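Local coordinates for protein ADP/ATP-dependent NAD(P)H-hydrate dehydratase (Bacillus subtilis, PDB 3RPZ) that dehydrates the damaged, hydrated forms of NADH and NADPH at the expense of ADP or ATP, restoring the normal cofactors, at residues M42-M54 with V69-T81. Residues are numbered along the deposited sequence; the frame is centred on the assembly and turned at random.
Sequences MPGAALLAGLGAM and VIPLIVPVLPEAT. With NPW (beta-6-hydroxy-1,4,5,6-tetrahydronicotinamide adenine dinucleotide phosphate), chain D.
Leu-47, Gly-50 and Met-54 pack on Val-76, Leu-77 and Glu-79 where two successive beta-alpha-beta crossovers of a ribokinase-like fold meet. Helix 44-54 links strands 32-36 and 60-65. Segment 69-81 holds a short, weakly bonded helix at about 70-73 and leads from strand 60-65 into strand 81-84. No hydrogen bond joins the two segments.

The apolar contacts form a continuous row. Pro-43 CB sits 3.9 Å from Leu-72 CD1, and Ala-46 CB meets Ile-73 CD1. Leu-47 has its CG anti to the backbone N (chi1 178°), which carries both methyls across to Val-76. The two side chains cross at about a right angle, with Leu-47 CD1 3.8 Å from Val-76 CG1. Leu-47 CD2 comes within 4.0 Å of Leu-72 O, a buried carbonyl oxygen that receives no hydrogen bond. Gly-50 has no side chain, and Leu-77 CD2 presses on its backbone, 3.4 Å from Gly-50 C. Met-54 SD lies 3.6 Å from Ala-80 N. Met-54 bends at chi3 (75°), and its CE lies 3.7 Å from Glu-79 CB.

The polar links lead to a neighbouring subunit and to the substrate. Glu-79 OE2 accepts from His-265 N of that subunit. Both segments reach an NPW site, at opposite ends of the contact. Ala-45 N bonds O7C of one NPW. The other is also hydrogen-bonded to His-152 and Asp-219 of the neighbouring subunit. Its carboxamide N7C donates to Pro-78 O at 2.8 Å, in a bent bond (141°).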
loop_
_atom_site.group_PDB
_atom_site.type_symbol
_atom_site.label_atom_id
_atom_site.label_comp_id
_atom_site.label_asym_id
_atom_site.label_seq_id
_atom_site.Cartn_x
_atom_site.Cartn_y
_atom_site.Cartn_z
ATOM N N MET A 42 -8.838 -0.646 17.529
ATOM C CA MET A 42 -9.600 -1.180 16.374
ATOM C C MET A 42 -9.672 -0.135 15.263
ATOM O O MET A 42 -10.770 0.295 14.849
ATOM C CB MET A 42 -11.039 -1.651 16.733
ATOM C CG MET A 42 -11.079 -2.573 17.912
ATOM S SD MET A 42 -12.830 -2.963 18.330
ATOM C CE MET A 42 -13.284 -1.555 19.343
ATOM N N PRO A 43 -8.508 0.293 14.755
ATOM C CA PRO A 43 -8.527 1.307 13.711
ATOM C C PRO A 43 -8.968 0.789 12.381
ATOM O O PRO A 43 -9.558 1.524 11.562
ATOM C CB PRO A 43 -7.063 1.765 13.652
ATOM C CG PRO A 43 -6.275 0.548 14.178
ATOM C CD PRO A 43 -7.145 -0.003 15.253
ATOM N N GLY A 44 -8.630 -0.472 12.084
ATOM C CA GLY A 44 -8.826 -0.993 10.753
ATOM C C GLY A 44 -10.271 -1.039 10.304
ATOM O O GLY A 44 -10.511 -0.898 9.110
ATOM N N ALA A 45 -11.193 -1.219 11.228
ATOM C CA ALA A 45 -12.608 -1.198 10.868
ATOM C C ALA A 45 -13.005 0.069 10.136
ATOM O O ALA A 45 -13.927 0.025 9.286
ATOM C CB ALA A 45 -13.490 -1.387 12.114
ATOM N N ALA A 46 -12.357 1.201 10.466
ATOM C CA ALA A 46 -12.660 2.417 9.744
ATOM C C ALA A 46 -12.210 2.401 8.313
ATOM O O ALA A 46 -12.891 2.908 7.417
ATOM C CB ALA A 46 -12.115 3.658 10.484
ATOM N N LEU A 47 -11.021 1.855 8.062
ATOM C CA LEU A 47 -10.520 1.690 6.696
ATOM C C LEU A 47 -11.413 0.713 5.924
ATOM O O LEU A 47 -11.749 0.951 4.791
ATOM C CB LEU A 47 -9.053 1.228 6.686
ATOM C CG LEU A 47 -8.423 0.983 5.338
ATOM C CD1 LEU A 47 -8.601 2.154 4.327
ATOM C CD2 LEU A 47 -6.935 0.672 5.528
ATOM N N LEU A 48 -11.795 -0.395 6.562
ATOM C CA LEU A 48 -12.627 -1.368 5.912
ATOM C C LEU A 48 -13.981 -0.808 5.498
ATOM O O LEU A 48 -14.432 -0.947 4.373
ATOM C CB LEU A 48 -12.788 -2.595 6.800
ATOM C CG LEU A 48 -11.528 -3.413 7.035
ATOM C CD1 LEU A 48 -11.862 -4.477 8.087
ATOM C CD2 LEU A 48 -11.016 -4.046 5.761
ATOM N N ALA A 49 -14.635 -0.108 6.448
ATOM C CA ALA A 49 -15.927 0.466 6.147
ATOM C C ALA A 49 -15.781 1.632 5.170
ATOM O O ALA A 49 -16.634 1.844 4.312
ATOM C CB ALA A 49 -16.619 0.911 7.460
ATOM N N GLY A 50 -14.707 2.405 5.279
ATOM C CA GLY A 50 -14.502 3.517 4.348
ATOM C C GLY A 50 -14.322 3.065 2.926
ATOM O O GLY A 50 -14.897 3.633 2.003
ATOM N N LEU A 51 -13.516 2.039 2.710
ATOM C CA LEU A 51 -13.350 1.440 1.381
ATOM C C LEU A 51 -14.653 0.876 0.875
ATOM O O LEU A 51 -15.033 1.124 -0.270
ATOM C CB LEU A 51 -12.300 0.316 1.462
ATOM C CG LEU A 51 -10.880 0.678 1.526
ATOM C CD1 LEU A 51 -10.042 -0.451 2.080
ATOM C CD2 LEU A 51 -10.327 1.147 0.163
ATOM N N GLY A 52 -15.417 0.162 1.722
ATOM C CA GLY A 52 -16.711 -0.325 1.286
ATOM C C GLY A 52 -17.626 0.788 0.836
ATOM O O GLY A 52 -18.341 0.664 -0.162
ATOM N N ALA A 53 -17.632 1.895 1.553
ATOM C CA ALA A 53 -18.505 3.022 1.255
ATOM C C ALA A 53 -18.101 3.703 -0.059
ATOM O O ALA A 53 -18.965 3.946 -0.905
ATOM C CB ALA A 53 -18.543 3.984 2.448
ATOM N N MET A 54 -16.824 4.043 -0.178
ATOM C CA MET A 54 -16.417 4.786 -1.365
ATOM C C MET A 54 -16.495 3.947 -2.612
ATOM O O MET A 54 -16.704 4.488 -3.702
ATOM C CB MET A 54 -15.062 5.453 -1.188
ATOM C CG MET A 54 -15.036 6.411 -0.022
ATOM S SD MET A 54 -13.813 7.738 -0.218
ATOM C CE MET A 54 -14.677 8.695 -1.388
ATOM N N VAL A 69 -6.247 7.454 14.113
ATOM C CA VAL A 69 -6.742 6.542 13.095
ATOM C C VAL A 69 -6.623 7.149 11.708
ATOM O O VAL A 69 -6.298 6.476 10.760
ATOM C CB VAL A 69 -8.162 6.061 13.393
ATOM C CG1 VAL A 69 -8.687 5.154 12.327
ATOM C CG2 VAL A 69 -8.195 5.402 14.802
ATOM N N ILE A 70 -6.857 8.454 11.585
ATOM C CA ILE A 70 -6.808 9.157 10.318
ATOM C C ILE A 70 -5.597 8.768 9.470
ATOM O O ILE A 70 -5.776 8.398 8.309
ATOM C CB ILE A 70 -6.916 10.683 10.543
ATOM C CG1 ILE A 70 -8.267 11.070 11.114
ATOM C CG2 ILE A 70 -6.655 11.439 9.220
ATOM C CD1 ILE A 70 -8.378 12.549 11.491
ATOM N N PRO A 71 -4.361 8.886 9.993
ATOM C CA PRO A 71 -3.205 8.621 9.143
ATOM C C PRO A 71 -3.109 7.205 8.592
ATOM O O PRO A 71 -2.397 6.962 7.623
ATOM C CB PRO A 71 -2.045 8.935 10.036
ATOM C CG PRO A 71 -2.550 8.798 11.423
ATOM C CD PRO A 71 -3.946 9.282 11.363
ATOM N N LEU A 72 -3.806 6.258 9.228
ATOM C CA LEU A 72 -3.774 4.877 8.822
ATOM C C LEU A 72 -4.700 4.583 7.676
ATOM O O LEU A 72 -4.578 3.553 6.973
ATOM C CB LEU A 72 -4.123 3.970 10.011
ATOM C CG LEU A 72 -3.388 4.362 11.270
ATOM C CD1 LEU A 72 -3.769 3.387 12.419
ATOM C CD2 LEU A 72 -1.858 4.492 11.056
ATOM N N ILE A 73 -5.659 5.458 7.421
ATOM C CA ILE A 73 -6.601 5.354 6.332
ATOM C C ILE A 73 -6.103 5.994 5.032
ATOM O O ILE A 73 -6.224 5.418 3.957
ATOM C CB ILE A 73 -7.967 5.994 6.729
ATOM C CG1 ILE A 73 -8.540 5.305 7.954
ATOM C CG2 ILE A 73 -8.939 5.960 5.541
ATOM C CD1 ILE A 73 -9.729 6.039 8.620
ATOM N N VAL A 74 -5.539 7.190 5.180
ATOM C CA VAL A 74 -5.205 8.053 4.047
ATOM C C VAL A 74 -4.449 7.364 2.909
ATOM O O VAL A 74 -4.820 7.510 1.760
ATOM C CB VAL A 74 -4.497 9.344 4.496
ATOM C CG1 VAL A 74 -4.092 10.207 3.297
ATOM C CG2 VAL A 74 -5.462 10.130 5.408
ATOM N N PRO A 75 -3.350 6.634 3.176
ATOM C CA PRO A 75 -2.566 6.111 2.065
ATOM C C PRO A 75 -3.323 5.087 1.235
ATOM O O PRO A 75 -3.048 4.923 0.024
ATOM C CB PRO A 75 -1.369 5.451 2.712
ATOM C CG PRO A 75 -1.416 5.810 4.115
ATOM C CD PRO A 75 -2.716 6.401 4.474
ATOM N N VAL A 76 -4.302 4.406 1.847
ATOM C CA VAL A 76 -5.068 3.351 1.168
ATOM C C VAL A 76 -6.349 3.892 0.547
ATOM O O VAL A 76 -6.772 3.448 -0.553
ATOM C CB VAL A 76 -5.377 2.238 2.198
ATOM C CG1 VAL A 76 -6.178 1.136 1.537
ATOM C CG2 VAL A 76 -4.042 1.684 2.843
ATOM N N LEU A 77 -6.973 4.886 1.206
ATOM C CA LEU A 77 -8.211 5.494 0.783
ATOM C C LEU A 77 -8.000 7.019 0.793
ATOM O O LEU A 77 -8.564 7.736 1.636
ATOM C CB LEU A 77 -9.356 5.104 1.682
ATOM C CG LEU A 77 -10.743 5.562 1.275
ATOM C CD1 LEU A 77 -11.217 4.918 -0.019
ATOM C CD2 LEU A 77 -11.741 5.278 2.413
ATOM N N PRO A 78 -7.200 7.529 -0.129
ATOM C CA PRO A 78 -6.921 8.952 -0.125
ATOM C C PRO A 78 -8.130 9.795 -0.512
ATOM O O PRO A 78 -8.069 11.024 -0.355
ATOM C CB PRO A 78 -5.742 9.090 -1.132
ATOM C CG PRO A 78 -5.904 7.906 -2.020
ATOM C CD PRO A 78 -6.347 6.813 -1.126
ATOM N N GLU A 79 -9.203 9.193 -1.010
ATOM C CA GLU A 79 -10.344 9.915 -1.498
ATOM C C GLU A 79 -11.271 10.437 -0.402
ATOM O O GLU A 79 -12.073 11.323 -0.658
ATOM C CB GLU A 79 -11.137 9.054 -2.482
ATOM C CG GLU A 79 -10.324 8.637 -3.738
ATOM C CD GLU A 79 -9.338 7.501 -3.546
ATOM O OE1 GLU A 79 -9.353 6.791 -2.514
ATOM O OE2 GLU A 79 -8.591 7.267 -4.527
ATOM N N ALA A 80 -11.162 9.920 0.803
ATOM C CA ALA A 80 -11.953 10.352 1.923
ATOM C C ALA A 80 -11.363 11.574 2.575
ATOM O O ALA A 80 -10.136 11.775 2.527
ATOM C CB ALA A 80 -12.035 9.237 2.973
ATOM N N THR A 81 -12.213 12.415 3.173
ATOM C CA THR A 81 -11.803 13.503 4.033
ATOM C C THR A 81 -12.268 13.215 5.472
ATOM O O THR A 81 -12.900 12.174 5.707
ATOM C CB THR A 81 -12.290 14.858 3.577
ATOM O OG1 THR A 81 -13.728 14.889 3.705
ATOM C CG2 THR A 81 -11.825 15.162 2.131
HETATM P P NPW D . -24.618 20.698 -5.335
HETATM O O1 NPW D . -24.625 21.120 -3.883
HETATM O O2 NPW D . -24.281 19.273 -5.634
HETATM O O3 NPW D . -25.859 21.147 -6.126
HETATM P PA NPW D . -17.190 22.443 -2.798
HETATM P PB NPW D . -15.383 20.191 -3.158
HETATM C C1A NPW D . -21.348 22.340 -6.708
HETATM C C1B NPW D . -11.131 19.093 -1.456
HETATM N N1C NPW D . -11.269 17.676 -1.695
HETATM N N1D NPW D . -22.781 20.906 -11.396
HETATM C C2A NPW D . -22.127 21.537 -5.668
HETATM O O2A NPW D . -23.487 21.609 -6.046
HETATM C C2B NPW D . -10.969 19.946 -2.719
HETATM O O2B NPW D . -9.684 19.847 -3.277
HETATM C C2C NPW D . -10.555 16.757 -1.101
HETATM C C2D NPW D . -23.435 21.621 -10.470
HETATM C C3A NPW D . -21.810 22.275 -4.379
HETATM O O3A NPW D . -22.609 23.465 -4.207
HETATM C C3B NPW D . -11.273 21.324 -2.097
HETATM O O3B NPW D . -10.067 21.793 -1.479
HETATM C C3C NPW D . -10.597 15.456 -1.066
HETATM N N3D NPW D . -23.020 21.975 -9.242
HETATM C C4B NPW D . -12.325 20.981 -1.032
HETATM O O4B NPW D . -12.320 19.538 -0.829
HETATM C C4C NPW D . -11.747 14.820 -1.838
HETATM C C4D NPW D . -21.774 21.540 -9.016
HETATM O O4D NPW D . -20.171 22.758 -6.011
HETATM C C4E NPW D . -20.369 22.679 -4.620
HETATM C C5A NPW D . -21.001 20.748 -9.908
HETATM C C5B NPW D . -13.745 21.396 -1.429
HETATM O O5B NPW D . -14.033 20.980 -2.766
HETATM C C5C NPW D . -12.861 15.836 -2.010
HETATM C C5E NPW D . -19.373 21.651 -4.081
HETATM O O5E NPW D . -18.076 22.235 -4.099
HETATM C C6C NPW D . -12.331 17.166 -2.616
HETATM O O6C NPW D . -11.797 17.013 -3.928
HETATM C C6D NPW D . -21.541 20.408 -11.193
HETATM N N6D NPW D . -20.941 19.698 -12.134
HETATM N N7A NPW D . -19.774 20.381 -9.391
HETATM C C7C NPW D . -9.606 14.635 -0.434
HETATM N N7C NPW D . -9.732 13.318 -0.504
HETATM O O7C NPW D . -8.666 15.164 0.214
HETATM C C8A NPW D . -19.786 20.952 -8.125
HETATM N N9A NPW D . -21.012 21.651 -7.951
HETATM O OA1 NPW D . -17.997 22.794 -1.619
HETATM O OA2 NPW D . -16.213 23.363 -3.337
HETATM O OA3 NPW D . -16.581 20.991 -2.468
HETATM O OB1 NPW D . -15.421 20.215 -4.620
HETATM O OB2 NPW D . -15.434 18.865 -2.465
#